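Long-range contact in neurogenic locus protein delta (Drosophila melanogaster, PDB 7ALK), which acts as a ligand for the Notch receptor, helping to separate neural from epidermal cell lineages during development: residues S1-H15 with Y151-D163. Numbering follows the deposited sequence.
Sequences SGSFELRLKYFSNDH and YTSLEYDFRVTCD
Phe-4 lays its ring across Val-160, with CD2 3.4 Å from Val-160 CG2, while CZ reaches CB of Phe-158. Its CG stands anti to the backbone N (chi1 -177°), which leans the ring toward the neighbouring strand, with the carbonyl oxygen of Arg-159 over one face, offset toward the rim. Leu-6 sends a single methyl, CD1, to within 3.7 Å of Tyr-156 CD2, and Leu-154 CB abuts the edge of the Phe-11 ring. Branched and aromatic residues suit this face because it is turned inward: Leu-6, Phe-11 and Leu-154 also touch strand 103-113 of the second sheet of the C2-like beta sandwich. Backbone hydrogen bonds join strands 3-12 and 153-161 antiparallel, and a classic beta bulge in 3-12 sets Lys-9 and Tyr-10 both against Glu-155. On the other face, long, flexible Arg-7 and Lys-9 span to acids of the partner strand, forming a network. Arg-7 NH2 donates to the anti lone pair of Asp-157 OD2 at 2.9 Å, and Lys-9 NZ bonds Glu-155 OE2 at 3.0 Å from above the carboxylate plane. Lys-9 NZ also makes a longer salt bridge, 3.6 Å, to Asp-157 OD1, which accepts a hydrogen bond from Thr-144. A methionine in place of Lys-9 would probably leave Glu-155 without its cationic mate. Nearly coplanar with the Glu-5 carboxylate, the Arg-159 guanidinium directs NE to OE1 at 3.1 Å; Trp-142 lies against both side chains and Asp-157. Where strand 3-12 begins, Gly-2 suits its positive phi (72°), and the charged chain terminus, Ser-1 N, forms a salt bridge with Asp-163 OD2 at 2.8 Å, beside Cys-162, disulfide-bonded to Cys-171.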
# COMPACT_ATOMS: atom_id res chain seq x y z
N SER A 1 -5.97 7.87 4.98
CA SER A 1 -7.04 6.90 4.73
C SER A 1 -6.64 5.89 3.66
O SER A 1 -7.04 6.01 2.51
CB SER A 1 -8.32 7.62 4.32
OG SER A 1 -8.90 8.32 5.41
N GLY A 2 -5.86 4.89 4.05
CA GLY A 2 -5.53 3.80 3.15
C GLY A 2 -4.58 4.15 2.02
O GLY A 2 -4.34 5.33 1.73
N SER A 3 -4.05 3.12 1.36
CA SER A 3 -3.14 3.29 0.23
C SER A 3 -3.02 1.97 -0.51
O SER A 3 -3.06 0.90 0.10
CB SER A 3 -1.75 3.78 0.68
OG SER A 3 -1.82 5.07 1.26
N PHE A 4 -2.88 2.06 -1.83
CA PHE A 4 -2.69 0.89 -2.68
C PHE A 4 -1.20 0.75 -2.96
O PHE A 4 -0.59 1.64 -3.57
CB PHE A 4 -3.48 1.04 -3.99
CG PHE A 4 -3.38 -0.16 -4.91
CD1 PHE A 4 -2.30 -0.32 -5.76
CD2 PHE A 4 -4.39 -1.11 -4.93
CE1 PHE A 4 -2.22 -1.41 -6.60
CE2 PHE A 4 -4.31 -2.21 -5.77
CZ PHE A 4 -3.22 -2.36 -6.60
N GLU A 5 -0.62 -0.36 -2.52
CA GLU A 5 0.80 -0.63 -2.68
C GLU A 5 1.01 -1.70 -3.74
O GLU A 5 0.42 -2.79 -3.66
CB GLU A 5 1.44 -1.07 -1.36
CG GLU A 5 1.55 0.02 -0.32
CD GLU A 5 1.96 -0.51 1.04
OE1 GLU A 5 1.65 -1.68 1.34
OE2 GLU A 5 2.60 0.25 1.81
N LEU A 6 1.85 -1.40 -4.73
CA LEU A 6 2.27 -2.37 -5.74
C LEU A 6 3.78 -2.54 -5.62
O LEU A 6 4.54 -1.60 -5.86
CB LEU A 6 1.89 -1.91 -7.15
CG LEU A 6 2.53 -2.69 -8.30
CD1 LEU A 6 2.16 -4.16 -8.23
CD2 LEU A 6 2.13 -2.10 -9.64
N ARG A 7 4.21 -3.75 -5.25
CA ARG A 7 5.62 -4.06 -5.03
C ARG A 7 6.11 -4.95 -6.16
O ARG A 7 5.75 -6.13 -6.23
CB ARG A 7 5.83 -4.72 -3.67
CG ARG A 7 7.26 -5.19 -3.44
CD ARG A 7 7.44 -5.73 -2.03
NE ARG A 7 6.60 -6.89 -1.78
CZ ARG A 7 6.46 -7.46 -0.59
NH1 ARG A 7 7.09 -7.00 0.48
NH2 ARG A 7 5.67 -8.52 -0.47
N LEU A 8 6.94 -4.40 -7.04
CA LEU A 8 7.56 -5.19 -8.08
C LEU A 8 8.67 -6.05 -7.49
O LEU A 8 9.44 -5.59 -6.64
CB LEU A 8 8.12 -4.28 -9.18
CG LEU A 8 7.22 -3.13 -9.63
CD1 LEU A 8 8.03 -2.11 -10.42
CD2 LEU A 8 6.05 -3.65 -10.44
N LYS A 9 8.76 -7.30 -7.94
CA LYS A 9 9.75 -8.23 -7.43
C LYS A 9 10.80 -8.60 -8.47
O LYS A 9 11.98 -8.31 -8.28
CB LYS A 9 9.06 -9.50 -6.89
CG LYS A 9 8.09 -9.22 -5.75
CD LYS A 9 7.78 -10.48 -4.96
CE LYS A 9 7.11 -11.53 -5.83
NZ LYS A 9 6.82 -12.78 -5.06
N TYR A 10 10.40 -9.24 -9.57
CA TYR A 10 11.36 -9.70 -10.56
C TYR A 10 10.81 -9.50 -11.97
O TYR A 10 9.67 -9.89 -12.25
CB TYR A 10 11.70 -11.18 -10.35
CG TYR A 10 12.96 -11.63 -11.05
CD1 TYR A 10 14.20 -11.51 -10.43
CD2 TYR A 10 12.92 -12.18 -12.32
CE1 TYR A 10 15.36 -11.92 -11.06
CE2 TYR A 10 14.07 -12.60 -12.96
CZ TYR A 10 15.29 -12.46 -12.32
OH TYR A 10 16.44 -12.88 -12.95
N PHE A 11 11.62 -8.89 -12.83
CA PHE A 11 11.35 -8.82 -14.26
C PHE A 11 12.38 -9.67 -14.98
O PHE A 11 13.59 -9.51 -14.76
CB PHE A 11 11.40 -7.38 -14.76
CG PHE A 11 11.03 -7.24 -16.21
CD1 PHE A 11 9.71 -7.34 -16.62
CD2 PHE A 11 12.00 -7.00 -17.17
CE1 PHE A 11 9.36 -7.21 -17.95
CE2 PHE A 11 11.66 -6.86 -18.50
CZ PHE A 11 10.34 -6.97 -18.89
N SER A 12 11.92 -10.58 -15.83
CA SER A 12 12.77 -11.57 -16.47
C SER A 12 12.84 -11.30 -17.97
O SER A 12 11.80 -11.25 -18.64
CB SER A 12 12.26 -12.99 -16.21
OG SER A 12 13.15 -13.96 -16.72
N ASN A 13 14.06 -11.13 -18.49
CA ASN A 13 14.27 -10.93 -19.92
C ASN A 13 15.74 -11.15 -20.25
O ASN A 13 16.47 -10.21 -20.58
CB ASN A 13 13.82 -9.53 -20.34
CG ASN A 13 13.97 -9.30 -21.84
OD1 ASN A 13 14.56 -8.31 -22.27
ND2 ASN A 13 13.43 -10.22 -22.63
N ASP A 14 16.19 -12.41 -20.18
CA ASP A 14 17.60 -12.72 -20.39
C ASP A 14 18.05 -12.49 -21.82
O ASP A 14 19.25 -12.34 -22.07
CB ASP A 14 17.88 -14.17 -19.99
CG ASP A 14 17.54 -14.45 -18.54
OD1 ASP A 14 17.64 -13.52 -17.71
OD2 ASP A 14 17.17 -15.61 -18.23
N HIS A 15 17.11 -12.46 -22.77
CA HIS A 15 17.45 -12.30 -24.18
C HIS A 15 17.56 -10.84 -24.61
O HIS A 15 18.09 -10.57 -25.69
CB HIS A 15 16.41 -13.00 -25.05
CG HIS A 15 16.32 -14.48 -24.81
ND1 HIS A 15 17.25 -15.17 -24.06
CD2 HIS A 15 15.41 -15.39 -25.21
CE1 HIS A 15 16.91 -16.45 -24.02
NE2 HIS A 15 15.80 -16.61 -24.71
N TYR A 151 8.49 -13.41 -24.32
CA TYR A 151 9.86 -13.45 -23.84
C TYR A 151 10.03 -12.98 -22.41
O TYR A 151 10.93 -13.46 -21.72
CB TYR A 151 10.78 -12.61 -24.74
CG TYR A 151 10.78 -13.02 -26.19
CD1 TYR A 151 11.46 -14.15 -26.62
CD2 TYR A 151 10.10 -12.26 -27.15
CE1 TYR A 151 11.47 -14.52 -27.95
CE2 TYR A 151 10.11 -12.63 -28.48
CZ TYR A 151 10.79 -13.76 -28.87
OH TYR A 151 10.79 -14.13 -30.20
N THR A 152 9.20 -12.05 -21.94
CA THR A 152 9.41 -11.39 -20.66
C THR A 152 8.41 -11.89 -19.62
O THR A 152 7.34 -12.41 -19.94
CB THR A 152 9.28 -9.87 -20.80
OG1 THR A 152 8.03 -9.54 -21.42
CG2 THR A 152 10.41 -9.33 -21.66
N SER A 153 8.79 -11.71 -18.36
CA SER A 153 7.96 -12.10 -17.23
C SER A 153 8.15 -11.09 -16.10
O SER A 153 9.29 -10.76 -15.76
CB SER A 153 8.31 -13.51 -16.74
OG SER A 153 7.65 -13.82 -15.53
N LEU A 154 7.05 -10.62 -15.54
CA LEU A 154 7.07 -9.64 -14.45
C LEU A 154 6.30 -10.19 -13.27
O LEU A 154 5.13 -10.56 -13.40
CB LEU A 154 6.48 -8.30 -14.90
CG LEU A 154 6.37 -7.23 -13.82
CD1 LEU A 154 7.71 -6.99 -13.16
CD2 LEU A 154 5.82 -5.94 -14.40
N GLU A 155 6.95 -10.24 -12.11
CA GLU A 155 6.35 -10.73 -10.88
C GLU A 155 6.16 -9.57 -9.91
O GLU A 155 7.05 -8.72 -9.76
CB GLU A 155 7.22 -11.82 -10.24
CG GLU A 155 6.53 -12.61 -9.15
CD GLU A 155 7.36 -13.78 -8.66
OE1 GLU A 155 8.36 -14.12 -9.33
OE2 GLU A 155 7.02 -14.37 -7.62
N TYR A 156 5.01 -9.54 -9.24
CA TYR A 156 4.65 -8.40 -8.41
C TYR A 156 3.68 -8.83 -7.32
O TYR A 156 3.02 -9.87 -7.43
CB TYR A 156 4.03 -7.27 -9.24
CG TYR A 156 2.83 -7.72 -10.04
CD1 TYR A 156 2.98 -8.35 -11.27
CD2 TYR A 156 1.54 -7.52 -9.56
CE1 TYR A 156 1.88 -8.77 -12.00
CE2 TYR A 156 0.43 -7.94 -10.29
CZ TYR A 156 0.61 -8.56 -11.50
OH TYR A 156 -0.48 -8.98 -12.23
N ASP A 157 3.61 -8.02 -6.27
CA ASP A 157 2.61 -8.15 -5.22
C ASP A 157 1.82 -6.86 -5.12
O ASP A 157 2.34 -5.77 -5.38
CB ASP A 157 3.25 -8.46 -3.85
CG ASP A 157 4.20 -9.64 -3.90
OD1 ASP A 157 4.08 -10.48 -4.82
OD2 ASP A 157 5.08 -9.73 -3.02
N PHE A 158 0.54 -6.98 -4.75
CA PHE A 158 -0.32 -5.81 -4.63
C PHE A 158 -1.30 -6.01 -3.49
O PHE A 158 -1.74 -7.13 -3.23
CB PHE A 158 -1.07 -5.52 -5.94
CG PHE A 158 -1.97 -6.65 -6.38
CD1 PHE A 158 -1.46 -7.72 -7.10
CD2 PHE A 158 -3.32 -6.63 -6.09
CE1 PHE A 158 -2.28 -8.75 -7.51
CE2 PHE A 158 -4.15 -7.66 -6.50
CZ PHE A 158 -3.63 -8.72 -7.21
N ARG A 159 -1.64 -4.92 -2.81
CA ARG A 159 -2.59 -4.95 -1.71
C ARG A 159 -3.06 -3.54 -1.41
O ARG A 159 -2.49 -2.56 -1.89
CB ARG A 159 -1.98 -5.59 -0.46
CG ARG A 159 -0.99 -4.69 0.25
CD ARG A 159 -0.45 -5.33 1.51
NE ARG A 159 0.44 -4.44 2.23
CZ ARG A 159 1.13 -4.78 3.32
NH1 ARG A 159 1.04 -5.99 3.84
NH2 ARG A 159 1.91 -3.87 3.90
N VAL A 160 -4.12 -3.45 -0.61
CA VAL A 160 -4.62 -2.20 -0.07
C VAL A 160 -4.67 -2.33 1.45
O VAL A 160 -5.23 -3.29 1.97
CB VAL A 160 -6.01 -1.83 -0.62
CG1 VAL A 160 -6.34 -0.38 -0.31
CG2 VAL A 160 -6.08 -2.09 -2.11
N THR A 161 -4.08 -1.36 2.14
CA THR A 161 -4.07 -1.34 3.60
C THR A 161 -4.44 0.05 4.09
O THR A 161 -4.13 1.06 3.45
CB THR A 161 -2.70 -1.74 4.16
OG1 THR A 161 -1.68 -0.91 3.58
CG2 THR A 161 -2.40 -3.20 3.87
N CYS A 162 -5.12 0.10 5.23
CA CYS A 162 -5.54 1.37 5.80
C CYS A 162 -4.36 2.09 6.44
O CYS A 162 -3.39 1.48 6.88
CB CYS A 162 -6.64 1.16 6.85
SG CYS A 162 -8.14 0.33 6.25
N ASP A 163 -4.46 3.42 6.48
CA ASP A 163 -3.44 4.22 7.13
C ASP A 163 -3.52 4.05 8.64
O ASP A 163 -4.43 3.42 9.18
CB ASP A 163 -3.58 5.70 6.75
CG ASP A 163 -3.10 5.99 5.34
OD1 ASP A 163 -2.61 5.06 4.67
OD2 ASP A 163 -3.22 7.15 4.90